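Local coordinates for conserved exported protein (Bacteroides fragilis, PDB 3CLW) that is of uncharacterised function but probably hydrolyses O-glycosyl bonds, as expected of a family 30 glycoside hydrolase with a TIM-barrel domain, at residues G121-L126 and G175-Y180; D148-Q153 and S200-A205. One frame throughout, in Å; residues are numbered along the deposited sequence.

Contact 1. Residues G121-L126 and G175-Y180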
loop_
_atom_site.group_PDB
_atom_site.type_symbol
_atom_site.label_atom_id
_atom_site.label_comp_id
_atom_site.label_asym_id
_atom_site.label_seq_id
_atom_site.Cartn_x
_atom_site.Cartn_y
_atom_site.Cartn_z
ATOM N N GLY A 121 15.180 -11.665 0.435
ATOM C CA GLY A 121 15.893 -10.513 -0.133
ATOM C C GLY A 121 15.110 -9.202 -0.062
ATOM O O GLY A 121 15.439 -8.250 -0.757
ATOM N N MET A 122 14.085 -9.154 0.788
ATOM C CA MET A 122 13.291 -7.948 0.958
ATOM C C MET A 122 13.496 -7.496 2.411
ATOM O O MET A 122 12.957 -8.109 3.346
ATOM C CB MET A 122 11.807 -8.238 0.661
ATOM C CG MET A 122 10.911 -7.020 0.380
ATOM S SD MET A 122 10.836 -5.641 1.545
ATOM C CE MET A 122 9.938 -6.399 2.847
ATOM N N ASN A 123 14.291 -6.441 2.596
ATOM C CA ASN A 123 14.555 -5.938 3.938
ATOM C C ASN A 123 14.260 -4.425 3.977
ATOM O O ASN A 123 15.166 -3.574 4.026
ATOM C CB ASN A 123 15.984 -6.313 4.385
ATOM C CG ASN A 123 16.197 -6.150 5.885
ATOM O OD1 ASN A 123 15.306 -5.681 6.605
ATOM N ND2 ASN A 123 17.393 -6.527 6.367
ATOM N N ASN A 124 12.972 -4.105 3.912
ATOM C CA ASN A 124 12.506 -2.746 3.881
ATOM C C ASN A 124 11.154 -2.725 4.536
ATOM O O ASN A 124 10.166 -3.171 3.947
ATOM C CB ASN A 124 12.472 -2.184 2.438
ATOM C CG ASN A 124 11.876 -0.777 2.364
ATOM O OD1 ASN A 124 11.963 0.002 3.315
ATOM N ND2 ASN A 124 11.274 -0.444 1.223
ATOM N N PHE A 125 11.107 -2.225 5.765
ATOM C CA PHE A 125 9.892 -2.291 6.552
ATOM C C PHE A 125 9.341 -0.916 6.979
ATOM O O PHE A 125 10.092 0.032 7.232
ATOM C CB PHE A 125 10.103 -3.187 7.781
ATOM C CG PHE A 125 10.500 -4.602 7.451
ATOM C CD1 PHE A 125 11.862 -4.961 7.370
ATOM C CD2 PHE A 125 9.527 -5.583 7.233
ATOM C CE1 PHE A 125 12.248 -6.265 7.079
ATOM C CE2 PHE A 125 9.913 -6.920 6.918
ATOM C CZ PHE A 125 11.274 -7.252 6.830
ATOM N N LEU A 126 8.010 -0.844 7.050
ATOM C CA LEU A 126 7.293 0.297 7.631
ATOM C C LEU A 126 6.524 -0.247 8.815
ATOM O O LEU A 126 5.852 -1.299 8.693
ATOM C CB LEU A 126 6.355 0.963 6.613
ATOM C CG LEU A 126 5.504 2.185 7.037
ATOM C CD1 LEU A 126 5.143 3.081 5.832
ATOM C CD2 LEU A 126 4.246 1.802 7.787
ATOM N N GLY A 175 18.619 -6.563 12.762
ATOM C CA GLY A 175 18.916 -6.658 11.354
ATOM C C GLY A 175 17.763 -6.371 10.411
ATOM O O GLY A 175 17.866 -6.660 9.211
ATOM N N PHE A 176 16.668 -5.791 10.915
ATOM C CA PHE A 176 15.564 -5.432 10.033
ATOM C C PHE A 176 15.576 -3.913 9.697
ATOM O O PHE A 176 15.639 -3.080 10.598
ATOM C CB PHE A 176 14.220 -5.875 10.609
ATOM C CG PHE A 176 14.109 -7.376 10.859
ATOM C CD1 PHE A 176 14.298 -7.898 12.149
ATOM C CD2 PHE A 176 13.814 -8.255 9.819
ATOM C CE1 PHE A 176 14.174 -9.278 12.405
ATOM C CE2 PHE A 176 13.680 -9.639 10.067
ATOM C CZ PHE A 176 13.882 -10.143 11.356
ATOM N N HIS A 177 15.549 -3.545 8.417
ATOM C CA HIS A 177 15.622 -2.098 8.054
ATOM C C HIS A 177 14.234 -1.508 8.147
ATOM O O HIS A 177 13.516 -1.458 7.179
ATOM C CB HIS A 177 16.230 -1.845 6.674
ATOM C CG HIS A 177 17.597 -2.433 6.511
ATOM N ND1 HIS A 177 18.103 -2.816 5.288
ATOM C CD2 HIS A 177 18.549 -2.743 7.425
ATOM C CE1 HIS A 177 19.316 -3.313 5.450
ATOM N NE2 HIS A 177 19.611 -3.277 6.737
ATOM N N VAL A 178 13.847 -1.142 9.355
ATOM C CA VAL A 178 12.612 -0.433 9.583
ATOM C C VAL A 178 12.911 1.012 9.224
ATOM O O VAL A 178 13.532 1.745 10.001
ATOM C CB VAL A 178 12.204 -0.525 11.050
ATOM C CG1 VAL A 178 10.882 0.251 11.288
ATOM C CG2 VAL A 178 12.136 -2.006 11.470
ATOM N N ASN A 179 12.492 1.404 8.023
ATOM C CA ASN A 179 12.855 2.709 7.496
ATOM C C ASN A 179 11.794 3.794 7.685
ATOM O O ASN A 179 12.076 4.979 7.480
ATOM C CB ASN A 179 13.225 2.574 6.020
ATOM C CG ASN A 179 14.389 1.621 5.804
ATOM O OD1 ASN A 179 15.354 1.612 6.584
ATOM N ND2 ASN A 179 14.300 0.802 4.760
ATOM N N TYR A 180 10.577 3.397 8.066
ATOM C CA TYR A 180 9.451 4.338 8.187
ATOM C C TYR A 180 8.575 3.999 9.384
ATOM O O TYR A 180 8.456 2.820 9.762
ATOM C CB TYR A 180 8.578 4.292 6.943
ATOM C CG TYR A 180 9.325 4.280 5.608
ATOM C CD1 TYR A 180 9.643 3.066 4.957
ATOM C CD2 TYR A 180 9.686 5.479 4.987
ATOM C CE1 TYR A 180 10.310 3.057 3.735
ATOM C CE2 TYR A 180 10.364 5.491 3.782
ATOM C CZ TYR A 180 10.667 4.280 3.150
ATOM O OH TYR A 180 11.316 4.326 1.937
HETATM O O HOH W 1 16.302 -0.948 3.293
HETATM O O HOH W 2 10.594 2.206 0.141
#
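The flat amide of Asn-123 slides under the imidazole of His-177 and plugs the bend of backbone beneath it. Amide and ring lie 3° apart, with ND2 over the centre of the ring face, 3.8 Å from its plane. Asn-123 CG stands anti to its own N (chi1 -165°), which carries the amide across to Gly-175 and His-177, where both ends are used: OD1 takes His-177 N at 2.8 Å, the donor lying above the carbonyl plane, and ND2 gives a nearly straight bond to Gly-175 O, 2.9 Å away. These two bonds fix the rotation of the amide, flat against the imidazole; Gly-175 O also accepts Arg-118 NH1. Gly-175, with positive phi, ends helix 157-173 in a Schellman motif; His-177 then centres an inverse gamma turn, and the chain enters strand 178-182. This strand runs parallel to strand 125-128 in the TIM barrel, joined by the backbone hydrogen bonds from Phe-125 N to His-177 O and from Asn-179 N to Phe-125 O. Between the pairs Phe-125/Val-178 and Leu-126/Tyr-180 a beta bulge shifts the register by one. On the face of Phe-125 and Val-178, the edge of the Phe-176 ring points at the Phe-125 ring in an offset edge-to-face pair, planes at 81°, with Phe-176 CD2 3.7 Å from Phe-125 CE1; Met-114 of helix 108-119 touches both side chains. On the other face Leu-126 lies with CG and CD1 against Tyr-180 CB, CG at 3.7 Å. Asn-179 ND2 hydrogen-bonds Asn-124 OD1 at 2.9 Å, and the same oxygen meets the edge of the Tyr-180 ring at CE1. A water bridges Asn-124 ND2 and Tyr-180 OH, while Thr-66 O also binds that ND2.

Contact 2. Residues D148-Q153 and S200-A205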
loop_
_atom_site.group_PDB
_atom_site.type_symbol
_atom_site.label_atom_id
_atom_site.label_comp_id
_atom_site.label_asym_id
_atom_site.label_seq_id
_atom_site.Cartn_x
_atom_site.Cartn_y
_atom_site.Cartn_z
ATOM N N ASP A 148 -13.462 13.902 19.595
ATOM C CA ASP A 148 -12.975 15.263 19.942
ATOM C C ASP A 148 -11.590 15.574 19.388
ATOM O O ASP A 148 -11.350 16.655 18.841
ATOM C CB ASP A 148 -12.972 15.472 21.457
ATOM C CG ASP A 148 -14.349 15.287 22.076
ATOM O OD1 ASP A 148 -15.383 15.436 21.356
ATOM O OD2 ASP A 148 -14.391 14.987 23.285
ATOM N N CYS A 149 -10.699 14.597 19.538
ATOM C CA CYS A 149 -9.315 14.655 19.128
ATOM C C CYS A 149 -8.790 13.233 19.331
ATOM O O CYS A 149 -9.549 12.312 19.627
ATOM C CB CYS A 149 -8.535 15.623 20.016
ATOM S SG CYS A 149 -8.565 15.190 21.774
ATOM N N ILE A 150 -7.479 13.079 19.189
ATOM C CA ILE A 150 -6.793 11.796 19.254
ATOM C C ILE A 150 -7.114 11.108 20.565
ATOM O O ILE A 150 -7.155 11.758 21.612
ATOM C CB ILE A 150 -5.270 12.004 19.082
ATOM C CG1 ILE A 150 -4.540 10.665 18.840
ATOM C CG2 ILE A 150 -4.689 12.879 20.251
ATOM C CD1 ILE A 150 -3.100 10.803 18.338
ATOM N N ASN A 151 -7.389 9.800 20.500
ATOM C CA ASN A 151 -7.567 9.007 21.712
ATOM C C ASN A 151 -6.192 8.686 22.348
ATOM O O ASN A 151 -5.738 7.527 22.354
ATOM C CB ASN A 151 -8.383 7.734 21.422
ATOM C CG ASN A 151 -8.626 6.886 22.664
ATOM O OD1 ASN A 151 -8.921 7.411 23.750
ATOM N ND2 ASN A 151 -8.511 5.556 22.514
ATOM N N LEU A 152 -5.535 9.735 22.824
ATOM C CA LEU A 152 -4.212 9.669 23.446
ATOM C C LEU A 152 -4.123 10.790 24.467
ATOM O O LEU A 152 -4.545 11.904 24.217
ATOM C CB LEU A 152 -3.083 9.798 22.403
ATOM C CG LEU A 152 -1.641 9.869 22.904
ATOM C CD1 LEU A 152 -1.177 8.548 23.504
ATOM C CD2 LEU A 152 -0.717 10.268 21.794
ATOM N N GLN A 153 -3.606 10.480 25.643
ATOM C CA GLN A 153 -3.545 11.479 26.675
ATOM C C GLN A 153 -2.566 12.597 26.310
ATOM O O GLN A 153 -1.589 12.378 25.566
ATOM C CB GLN A 153 -3.245 10.813 28.011
ATOM C CG GLN A 153 -4.417 10.004 28.465
ATOM C CD GLN A 153 -4.173 9.311 29.772
ATOM O OE1 GLN A 153 -3.068 8.844 30.047
ATOM N NE2 GLN A 153 -5.209 9.250 30.604
ATOM N N SER A 200 -8.198 5.461 15.887
ATOM C CA SER A 200 -8.431 6.800 16.438
ATOM C C SER A 200 -8.546 7.914 15.394
ATOM O O SER A 200 -7.720 8.046 14.492
ATOM C CB SER A 200 -7.380 7.202 17.478
ATOM O OG SER A 200 -7.799 8.423 18.117
ATOM N N PHE A 201 -9.590 8.716 15.549
ATOM C CA PHE A 201 -9.675 10.047 14.961
ATOM C C PHE A 201 -8.456 10.852 15.401
ATOM O O PHE A 201 -7.908 10.610 16.467
ATOM C CB PHE A 201 -10.956 10.739 15.459
ATOM C CG PHE A 201 -11.097 12.172 15.005
ATOM C CD1 PHE A 201 -11.473 12.468 13.693
ATOM C CD2 PHE A 201 -10.862 13.218 15.883
ATOM C CE1 PHE A 201 -11.615 13.778 13.277
ATOM C CE2 PHE A 201 -11.006 14.543 15.462
ATOM C CZ PHE A 201 -11.384 14.814 14.161
ATOM N N ALA A 202 -8.021 11.794 14.592
ATOM C CA ALA A 202 -7.030 12.755 15.067
ATOM C C ALA A 202 -7.087 14.041 14.253
ATOM O O ALA A 202 -7.382 13.998 13.063
ATOM C CB ALA A 202 -5.583 12.153 15.047
ATOM N N THR A 203 -6.792 15.164 14.902
ATOM C CA THR A 203 -6.779 16.463 14.235
ATOM C C THR A 203 -5.373 16.772 13.688
ATOM O O THR A 203 -4.407 16.075 14.021
ATOM C CB THR A 203 -7.191 17.616 15.190
ATOM O OG1 THR A 203 -6.132 17.846 16.112
ATOM C CG2 THR A 203 -8.490 17.299 15.959
ATOM N N LYS A 204 -5.268 17.795 12.842
ATOM C CA LYS A 204 -3.960 18.191 12.341
ATOM C C LYS A 204 -3.057 18.637 13.490
ATOM O O LYS A 204 -1.848 18.388 13.448
ATOM C CB LYS A 204 -4.035 19.248 11.247
ATOM C CG LYS A 204 -4.709 18.753 9.993
ATOM C CD LYS A 204 -4.605 19.768 8.881
ATOM C CE LYS A 204 -5.558 20.976 9.044
ATOM N NZ LYS A 204 -6.961 20.529 9.133
ATOM N N ALA A 205 -3.637 19.252 14.526
ATOM C CA ALA A 205 -2.842 19.588 15.706
ATOM C C ALA A 205 -2.262 18.330 16.344
ATOM O O ALA A 205 -1.102 18.316 16.748
ATOM C CB ALA A 205 -3.639 20.430 16.721
#
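Ser-200 turns its CB toward Asn-151. This CB lies 4.1 Å from Asn-151 CB, a loose touch, and the hydroxyl beyond it does the gripping. OG, anti to the backbone N of Ser-200 (chi1 -171°), accepts Asn-151 N at 2.8 Å in an almost linear bond (172°) and touches Asn-151 CB at 3.4 Å. The same OG donates to Phe-201 O, 2.7 Å away, so one hydroxyl links the backbone of 148-153 to the carbonyl of the residue that follows Ser-200. Phe-201 O in turn receives a CA-H...O contact from Ile-150 CA at 3.2 Å, while Ile-150 CB rests against the methyl of Ala-202. Farther along, the Phe-201 ring turns its edge, CD2 and CE2, to Cys-149 CA, and Thr-203 CG2 approaches Asp-148 O at 4.1 Å. Asn-151 centres an inverse gamma turn and sends its amide away from Ser-200, OD1 accepting Ser-139 N. Thr-203 is the N-cap of helix 204-221, and one carboxylate oxygen of Asp-206, in its first turn, accepts both Thr-203 N and Ile-150 N, binding the loop to the helix start. The loop 148-153 lies between strand 125-128 and helix 157-173 in the chain, with Ile-150 and Leu-152 packed on Phe-157 of that helix and Leu-152 also on Met-210 of helix 204-221.

The two contacts interlock along the chain: 121-126, then 148-153, then 175-180, then 200-205. Contact 1 joins the starts of the adjacent parallel strands 125-128 and 178-182, where helices 108-119 and 157-173 end. Contact 2 joins the loop that follows strand 125-128 to the connection that follows strand 178-182, just ahead of helices 157-173 and 204-221. The same two neighbouring strand-to-helix units of the barrel are therefore tied twice, once where the strands begin and once beyond where they end. The contact centres lie 28 Å apart and the nearest atoms about 15 Å apart, without touching, with helix 157-173 running in the chain between 148-153 and 175-180.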